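Local coordinates for protein probable 3-hydroxybutyryl-CoA dehydrogenase (Escherichia coli, PDB 3MOG) that catalyses the NAD-dependent oxidation of 3-hydroxyadipyl-CoA to 3-oxoadipyl-CoA during the breakdown of phenylacetate, at residues V342-D345 with V351-I354. Sequence-based numbering, arbitrary orientation.
Sequences VVID and VVTI
Asp-345 and Thr-353 face each other as a hydrogen-bonded pair in a beta hairpin, two adjacent antiparallel strands of the reduced Rossmann-fold domain. Asp-345 N gives its hydrogen to Thr-353 O at 2.9 Å. Thr-353 N returns a somewhat longer bond to Asp-345 O, 3.2 Å, about as straight as the first. Next along the ladder comes the non-hydrogen-bonded pair Ile-344 and Ile-354, where Ile-354 CA makes a CA-H...O contact of 3.1 Å with Val-343 O.

The isoleucines lie on the apolar face of the sheet. With chi1 at 179°, CG1 of Ile-344 swings to the far side of CB from the backbone N, and the extended chain slants across Val-352, bringing CD1 to 3.5 Å from Val-352 CG1. Diagonally across the ladder, Val-342 sets CG1 3.8 Å from Ile-354 CB, with Ile-354 CD1 almost as near. Helix 362-373 covers this layer, setting Ile-369 and Leu-372 against Ile-354, while strand 320-324 runs parallel to 341-345 along its other edge.

Asp-345 and Thr-353 project from the reverse face as neighbours, their side chains running in the same direction. There Thr-353 OG1 sits 3.3 Å from Asp-345 CB, so the two side chains touch near their bases. The buried carboxylate is gripped by three backbone N-H groups at the start of helix 390-406, which should favour its charged form: OD1 accepts from Leu-389 N and Ile-390 N, and OD2 from Trp-391 N.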
ATOM      1  N   VAL C 342      20.180  30.073  -8.432  1.00 51.30           N
ATOM      2  CA  VAL C 342      20.074  29.049  -9.455  1.00 50.28           C
ATOM      3  C   VAL C 342      20.498  27.702  -8.838  1.00 53.88           C
ATOM      4  O   VAL C 342      21.574  27.588  -8.238  1.00 47.50           O
ATOM      5  CB  VAL C 342      20.902  29.401 -10.722  1.00 49.51           C
ATOM      6  CG1 VAL C 342      20.776  28.299 -11.790  1.00 46.16           C
ATOM      7  CG2 VAL C 342      20.456  30.730 -11.294  1.00 48.75           C
ATOM      8  N   VAL C 343      19.631  26.700  -8.951  1.00 51.00           N
ATOM      9  CA  VAL C 343      19.961  25.347  -8.507  1.00 48.57           C
ATOM     10  C   VAL C 343      20.569  24.545  -9.676  1.00 49.92           C
ATOM     11  O   VAL C 343      20.031  24.548 -10.774  1.00 49.42           O
ATOM     12  CB  VAL C 343      18.728  24.638  -7.883  1.00 50.46           C
ATOM     13  CG1 VAL C 343      18.879  23.128  -7.899  1.00 42.53           C
ATOM     14  CG2 VAL C 343      18.513  25.125  -6.447  1.00 42.07           C
ATOM     15  N   ILE C 344      21.702  23.889  -9.439  1.00 45.98           N
ATOM     16  CA  ILE C 344      22.348  23.087 -10.471  1.00 45.59           C
ATOM     17  C   ILE C 344      22.390  21.596 -10.098  1.00 44.49           C
ATOM     18  O   ILE C 344      22.535  21.219  -8.931  1.00 49.15           O
ATOM     19  CB  ILE C 344      23.768  23.633 -10.830  1.00 43.46           C
ATOM     20  CG1 ILE C 344      24.446  22.788 -11.897  1.00 48.71           C
ATOM     21  CG2 ILE C 344      24.674  23.705  -9.610  1.00 44.67           C
ATOM     22  CD1 ILE C 344      25.797  23.324 -12.325  1.00 61.78           C
ATOM     23  N   ASP C 345      22.257  20.771 -11.125  1.00 47.51           N
ATOM     24  CA  ASP C 345      22.235  19.333 -11.032  1.00 46.53           C
ATOM     25  C   ASP C 345      23.336  18.845 -11.949  1.00 47.01           C
ATOM     26  O   ASP C 345      23.163  18.812 -13.172  1.00 46.81           O
ATOM     27  CB  ASP C 345      20.885  18.862 -11.567  1.00 42.24           C
ATOM     28  CG  ASP C 345      20.662  17.382 -11.420  1.00 49.53           C
ATOM     29  OD1 ASP C 345      19.937  16.815 -12.272  1.00 49.03           O
ATOM     30  OD2 ASP C 345      21.176  16.789 -10.453  1.00 52.81           O
ATOM     31  N   VAL C 351      26.868  17.740 -19.856  1.00 64.19           N
ATOM     32  CA  VAL C 351      25.478  18.154 -19.742  1.00 63.49           C
ATOM     33  C   VAL C 351      25.111  18.402 -18.286  1.00 64.62           C
ATOM     34  O   VAL C 351      25.357  17.569 -17.416  1.00 68.79           O
ATOM     35  CB  VAL C 351      24.533  17.184 -20.467  1.00 65.38           C
ATOM     36  CG1 VAL C 351      23.097  17.360 -20.006  1.00 65.81           C
ATOM     37  CG2 VAL C 351      24.644  17.413 -21.972  1.00 61.48           C
ATOM     38  N   VAL C 352      24.555  19.584 -18.045  1.00 62.85           N
ATOM     39  CA  VAL C 352      24.229  20.082 -16.719  1.00 57.53           C
ATOM     40  C   VAL C 352      22.778  20.609 -16.764  1.00 59.31           C
ATOM     41  O   VAL C 352      22.413  21.320 -17.712  1.00 58.31           O
ATOM     42  CB  VAL C 352      25.234  21.212 -16.377  1.00 60.89           C
ATOM     43  CG1 VAL C 352      24.636  22.270 -15.494  1.00 60.87           C
ATOM     44  CG2 VAL C 352      26.502  20.650 -15.771  1.00 58.15           C
ATOM     45  N   THR C 353      21.934  20.254 -15.786  1.00 54.99           N
ATOM     46  CA  THR C 353      20.625  20.925 -15.696  1.00 50.67           C
ATOM     47  C   THR C 353      20.568  21.977 -14.588  1.00 48.53           C
ATOM     48  O   THR C 353      21.268  21.877 -13.579  1.00 49.11           O
ATOM     49  CB  THR C 353      19.364  19.979 -15.689  1.00 51.69           C
ATOM     50  OG1 THR C 353      19.217  19.323 -14.427  1.00 59.77           O
ATOM     51  CG2 THR C 353      19.423  18.955 -16.794  1.00 54.72           C
ATOM     52  N   ILE C 354      19.756  23.011 -14.811  1.00 44.21           N
ATOM     53  CA  ILE C 354      19.631  24.124 -13.866  1.00 44.90           C
ATOM     54  C   ILE C 354      18.175  24.549 -13.722  1.00 46.53           C
ATOM     55  O   ILE C 354      17.352  24.267 -14.587  1.00 45.51           O
ATOM     56  CB  ILE C 354      20.482  25.388 -14.270  1.00 49.90           C
ATOM     57  CG1 ILE C 354      19.878  26.101 -15.489  1.00 54.38           C
ATOM     58  CG2 ILE C 354      21.966  25.035 -14.496  1.00 48.37           C
ATOM     59  CD1 ILE C 354      20.217  27.570 -15.568  1.00 62.07           C
TER